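Local coordinates for protein amidohydrolase (PDB 3OOQ) that is probably a hydrolase of the metal-dependent amidohydrolase superfamily, possibly with allantoinase activity, at residues F[80-94]-F[117-130]. Residues are numbered along the deposited sequence; the frame is centred on the assembly and turned at random.
Sequences GNEATDPVTPHVKAL and IVPGSANPVGGQGS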
loop_
_atom_site.group_PDB
_atom_site.type_symbol
_atom_site.label_atom_id
_atom_site.label_comp_id
_atom_site.label_asym_id
_atom_site.label_seq_id
_atom_site.Cartn_x
_atom_site.Cartn_y
_atom_site.Cartn_z
ATOM N N GLY F 80 -13.629 -14.899 -18.377
ATOM C CA GLY F 80 -13.142 -14.581 -19.735
ATOM C C GLY F 80 -11.703 -14.100 -19.955
ATOM O O GLY F 80 -11.225 -14.080 -21.097
ATOM N N ASN F 81 -11.015 -13.680 -18.892
ATOM C CA ASN F 81 -9.653 -13.134 -19.014
ATOM C C ASN F 81 -8.770 -13.593 -17.872
ATOM O O ASN F 81 -9.009 -13.217 -16.728
ATOM C CB ASN F 81 -9.658 -11.597 -19.035
ATOM C CG ASN F 81 -10.118 -11.017 -20.370
ATOM O OD1 ASN F 81 -9.427 -11.118 -21.385
ATOM N ND2 ASN F 81 -11.281 -10.379 -20.361
ATOM N N GLU F 82 -7.753 -14.392 -18.190
ATOM C CA GLU F 82 -6.739 -14.786 -17.220
ATOM C C GLU F 82 -5.675 -13.671 -17.172
ATOM O O GLU F 82 -4.529 -13.830 -17.638
ATOM C CB GLU F 82 -6.131 -16.151 -17.584
ATOM C CG GLU F 82 -5.153 -16.704 -16.551
ATOM C CD GLU F 82 -5.734 -16.683 -15.156
ATOM O OE1 GLU F 82 -5.223 -15.912 -14.311
ATOM O OE2 GLU F 82 -6.730 -17.397 -14.918
ATOM N N ALA F 83 -6.084 -12.540 -16.604
ATOM C CA ALA F 83 -5.320 -11.301 -16.682
ATOM C C ALA F 83 -4.236 -11.213 -15.608
ATOM O O ALA F 83 -4.069 -10.172 -14.975
ATOM C CB ALA F 83 -6.272 -10.103 -16.607
ATOM N N THR F 84 -3.501 -12.309 -15.418
ATOM C CA THR F 84 -2.433 -12.393 -14.417
ATOM C C THR F 84 -1.096 -12.724 -15.060
ATOM O O THR F 84 -0.118 -13.033 -14.363
ATOM C CB THR F 84 -2.739 -13.504 -13.413
ATOM O OG1 THR F 84 -2.909 -14.739 -14.128
ATOM C CG2 THR F 84 -4.021 -13.177 -12.655
ATOM N N ASP F 85 -1.062 -12.678 -16.392
ATOM C CA ASP F 85 0.091 -13.122 -17.165
ATOM C C ASP F 85 -0.203 -12.772 -18.624
ATOM O O ASP F 85 -1.241 -13.189 -19.157
ATOM C CB ASP F 85 0.278 -14.643 -16.996
ATOM C CG ASP F 85 1.520 -15.173 -17.701
ATOM O OD1 ASP F 85 2.000 -16.252 -17.309
ATOM O OD2 ASP F 85 2.014 -14.557 -18.656
ATOM N N PRO F 86 0.690 -11.998 -19.279
ATOM C CA PRO F 86 0.333 -11.535 -20.628
ATOM C C PRO F 86 0.407 -12.637 -21.701
ATOM O O PRO F 86 -0.005 -12.407 -22.828
ATOM C CB PRO F 86 1.348 -10.395 -20.900
ATOM C CG PRO F 86 2.499 -10.692 -20.026
ATOM C CD PRO F 86 1.975 -11.435 -18.813
ATOM N N VAL F 87 0.911 -13.824 -21.344
ATOM C CA VAL F 87 1.054 -14.936 -22.288
ATOM C C VAL F 87 0.433 -16.204 -21.708
ATOM O O VAL F 87 1.114 -16.988 -21.041
ATOM C CB VAL F 87 2.541 -15.193 -22.633
ATOM C CG1 VAL F 87 2.684 -16.246 -23.732
ATOM C CG2 VAL F 87 3.236 -13.915 -23.069
ATOM N N THR F 88 -0.860 -16.396 -21.953
ATOM C CA THR F 88 -1.554 -17.602 -21.522
ATOM C C THR F 88 -2.193 -18.400 -22.682
ATOM O O THR F 88 -3.393 -18.688 -22.651
ATOM C CB THR F 88 -2.624 -17.283 -20.454
ATOM O OG1 THR F 88 -3.587 -16.371 -21.001
ATOM C CG2 THR F 88 -1.994 -16.663 -19.203
ATOM N N PRO F 89 -1.386 -18.808 -23.683
ATOM C CA PRO F 89 -1.924 -19.593 -24.814
ATOM C C PRO F 89 -2.502 -20.946 -24.406
ATOM O O PRO F 89 -3.356 -21.472 -25.109
ATOM C CB PRO F 89 -0.697 -19.826 -25.703
ATOM C CG PRO F 89 0.480 -19.676 -24.782
ATOM C CD PRO F 89 0.086 -18.663 -23.759
ATOM N N HIS F 90 -2.023 -21.491 -23.287
ATOM C CA HIS F 90 -2.398 -22.824 -22.816
ATOM C C HIS F 90 -3.797 -22.905 -22.196
ATOM O O HIS F 90 -4.337 -24.000 -22.077
ATOM C CB HIS F 90 -1.365 -23.318 -21.780
ATOM C CG HIS F 90 -1.307 -22.467 -20.550
ATOM N ND1 HIS F 90 -1.140 -21.101 -20.604
ATOM C CD2 HIS F 90 -1.428 -22.782 -19.238
ATOM C CE1 HIS F 90 -1.150 -20.607 -19.381
ATOM N NE2 HIS F 90 -1.323 -21.607 -18.532
ATOM N N VAL F 91 -4.366 -21.777 -21.755
ATOM C CA VAL F 91 -5.704 -21.824 -21.168
ATOM C C VAL F 91 -6.775 -21.860 -22.266
ATOM O O VAL F 91 -6.583 -21.306 -23.348
ATOM C CB VAL F 91 -5.995 -20.699 -20.112
ATOM C CG1 VAL F 91 -4.880 -20.625 -19.013
ATOM C CG2 VAL F 91 -6.230 -19.332 -20.770
ATOM N N LYS F 92 -7.889 -22.525 -21.979
ATOM C CA LYS F 92 -8.952 -22.730 -22.969
ATOM C C LYS F 92 -10.275 -22.126 -22.502
ATOM O O LYS F 92 -10.690 -22.341 -21.367
ATOM C CB LYS F 92 -9.164 -24.235 -23.224
ATOM C CG LYS F 92 -7.903 -25.092 -23.339
ATOM C CD LYS F 92 -8.229 -26.578 -23.723
ATOM C CE LYS F 92 -8.936 -26.655 -25.095
ATOM N NZ LYS F 92 -9.013 -28.050 -25.683
ATOM N N ALA F 93 -10.944 -21.388 -23.381
ATOM C CA ALA F 93 -12.299 -20.937 -23.117
ATOM C C ALA F 93 -13.220 -22.104 -22.749
ATOM O O ALA F 93 -14.115 -21.956 -21.911
ATOM C CB ALA F 93 -12.851 -20.195 -24.305
ATOM N N LEU F 94 -12.986 -23.263 -23.361
ATOM C CA LEU F 94 -13.764 -24.468 -23.054
ATOM C C LEU F 94 -13.822 -24.741 -21.553
ATOM O O LEU F 94 -14.847 -25.178 -21.036
ATOM C CB LEU F 94 -13.176 -25.705 -23.765
ATOM C CG LEU F 94 -14.011 -26.986 -23.746
ATOM C CD1 LEU F 94 -15.205 -26.819 -24.685
ATOM C CD2 LEU F 94 -13.181 -28.233 -24.125
ATOM N N ILE F 117 -16.521 -19.645 -28.594
ATOM C CA ILE F 117 -16.197 -19.102 -27.294
ATOM C C ILE F 117 -14.693 -18.888 -27.273
ATOM O O ILE F 117 -13.916 -19.753 -27.710
ATOM C CB ILE F 117 -16.654 -20.019 -26.138
ATOM C CG1 ILE F 117 -16.165 -21.456 -26.357
ATOM C CG2 ILE F 117 -18.173 -19.926 -25.990
ATOM C CD1 ILE F 117 -16.323 -22.397 -25.155
ATOM N N VAL F 118 -14.284 -17.724 -26.786
ATOM C CA VAL F 118 -12.892 -17.297 -26.862
ATOM C C VAL F 118 -12.558 -16.449 -25.605
ATOM O O VAL F 118 -13.444 -15.775 -25.064
ATOM C CB VAL F 118 -12.683 -16.545 -28.208
ATOM C CG1 VAL F 118 -13.485 -15.234 -28.266
ATOM C CG2 VAL F 118 -11.244 -16.309 -28.534
ATOM N N PRO F 119 -11.297 -16.491 -25.130
ATOM C CA PRO F 119 -10.913 -15.504 -24.122
ATOM C C PRO F 119 -11.059 -14.063 -24.657
ATOM O O PRO F 119 -11.157 -13.839 -25.883
ATOM C CB PRO F 119 -9.434 -15.819 -23.853
ATOM C CG PRO F 119 -9.217 -17.220 -24.303
ATOM C CD PRO F 119 -10.183 -17.405 -25.467
ATOM N N GLY F 120 -11.092 -13.101 -23.736
ATOM C CA GLY F 120 -11.160 -11.683 -24.072
ATOM C C GLY F 120 -9.815 -11.099 -24.513
ATOM O O GLY F 120 -8.926 -11.812 -25.003
ATOM N N SER F 121 -9.664 -9.796 -24.328
ATOM C CA SER F 121 -8.567 -9.064 -24.942
ATOM C C SER F 121 -7.613 -8.438 -23.911
ATOM O O SER F 121 -6.899 -7.479 -24.203
ATOM C CB SER F 121 -9.148 -7.983 -25.837
ATOM O OG SER F 121 -9.930 -7.079 -25.069
ATOM N N ALA F 122 -7.609 -8.986 -22.702
ATOM C CA ALA F 122 -6.686 -8.525 -21.671
ATOM C C ALA F 122 -5.241 -8.848 -22.020
ATOM O O ALA F 122 -4.343 -8.035 -21.757
ATOM C CB ALA F 122 -7.053 -9.146 -20.321
ATOM N N ASN F 123 -5.007 -10.036 -22.582
ATOM C CA ASN F 123 -3.643 -10.527 -22.784
ATOM C C ASN F 123 -3.145 -10.423 -24.210
ATOM O O ASN F 123 -3.896 -10.741 -25.131
ATOM C CB ASN F 123 -3.522 -11.987 -22.373
ATOM C CG ASN F 123 -3.782 -12.205 -20.899
ATOM O OD1 ASN F 123 -3.877 -11.257 -20.134
ATOM N ND2 ASN F 123 -3.899 -13.463 -20.500
ATOM N N PRO F 124 -1.866 -10.013 -24.387
ATOM C CA PRO F 124 -1.233 -10.124 -25.705
ATOM C C PRO F 124 -1.503 -11.505 -26.319
ATOM O O PRO F 124 -1.884 -11.576 -27.488
ATOM C CB PRO F 124 0.245 -9.882 -25.399
ATOM C CG PRO F 124 0.210 -8.833 -24.271
ATOM C CD PRO F 124 -1.027 -9.252 -23.434
ATOM N N VAL F 125 -1.333 -12.570 -25.528
ATOM C CA VAL F 125 -1.695 -13.941 -25.928
ATOM C C VAL F 125 -2.641 -14.495 -24.872
ATOM O O VAL F 125 -2.224 -14.795 -23.752
ATOM C CB VAL F 125 -0.459 -14.876 -26.094
ATOM C CG1 VAL F 125 -0.888 -16.236 -26.694
ATOM C CG2 VAL F 125 0.613 -14.240 -27.006
ATOM N N GLY F 126 -3.915 -14.629 -25.229
ATOM C CA GLY F 126 -4.970 -14.892 -24.244
ATOM C C GLY F 126 -5.405 -16.340 -23.982
ATOM O O GLY F 126 -5.854 -16.657 -22.878
ATOM N N GLY F 127 -5.284 -17.215 -24.980
ATOM C CA GLY F 127 -5.745 -18.602 -24.838
ATOM C C GLY F 127 -6.537 -19.114 -26.028
ATOM O O GLY F 127 -6.650 -18.426 -27.045
ATOM N N GLN F 128 -7.105 -20.311 -25.900
ATOM C CA GLN F 128 -7.707 -20.996 -27.048
ATOM C C GLN F 128 -9.206 -20.830 -27.130
ATOM O O GLN F 128 -9.901 -20.881 -26.115
ATOM C CB GLN F 128 -7.363 -22.493 -27.046
ATOM C CG GLN F 128 -5.877 -22.763 -27.099
ATOM C CD GLN F 128 -5.524 -24.103 -26.511
ATOM O OE1 GLN F 128 -6.048 -25.128 -26.929
ATOM N NE2 GLN F 128 -4.637 -24.103 -25.524
ATOM N N GLY F 129 -9.686 -20.636 -28.358
ATOM C CA GLY F 129 -11.105 -20.649 -28.672
ATOM C C GLY F 129 -11.558 -22.047 -29.078
ATOM O O GLY F 129 -10.733 -22.870 -29.473
ATOM N N SER F 130 -12.869 -22.300 -28.944
ATOM C CA SER F 130 -13.515 -23.529 -29.374
ATOM C C SER F 130 -14.844 -23.150 -29.984
ATOM O O SER F 130 -15.477 -22.212 -29.525
ATOM C CB SER F 130 -13.805 -24.437 -28.164
ATOM O OG SER F 130 -12.623 -24.998 -27.623
HETATM O O HOH W 1 -7.096 -12.351 -22.298
HETATM O O HOH W 2 -11.954 -8.647 -22.758
HETATM O O HOH W 3 -7.118 -14.935 -21.068
HETATM O O HOH W 4 -3.684 -26.363 -23.770
HETATM O O HOH W 5 -11.271 -23.374 -25.815
#
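V87 with V125 and K92 with Q128 form two isolated parallel beta bridges, which lash the long loop between strand 54-64 and helix 103-108 of this TIM-barrel amidohydrolase to strand 125-133 and the loop that precedes it. Residues 80-94 belong to the first of these loops. At the first bridge P86 O accepts from V125 N (3.0 Å) and V125 O from T88 N; at the second, V91 O and A93 N grip Q128 N and O. Between them a type I turn, T88 to V91, arches over G127, whose CA lies 3.2 Å from V91 O.

The N123 amide bridges a backbone carbonyl and a side-chain hydroxyl. Its CG is anti to the carbonyl carbon (chi1 -63°), and ND2 reaches both E82 O and T88 OG1, each at 3.0 Å and close to the amide plane; the bond to E82 is nearly straight, that to T88 bent (134°). T88 OG1 in turn donates a hydrogen bond to G126 O, while N123 OD1 binds Y162, so both ends of the amide are engaged. Nearby, P89 CB packs on V125 CG1 at 3.7 Å, and E82 and T84 hydrogen-bond a second subunit, placing this edge at an interface.

Near the start of 80-94, N81 OD1 accepts from A122 N (3.1 Å), which sits above its carbonyl plane. The Q128 amide, by contrast, reaches the turn, where NE2 meets P89 O in the carbonyl plane, on a lone pair, 3.0 Å away with an N-H...O angle of 165°.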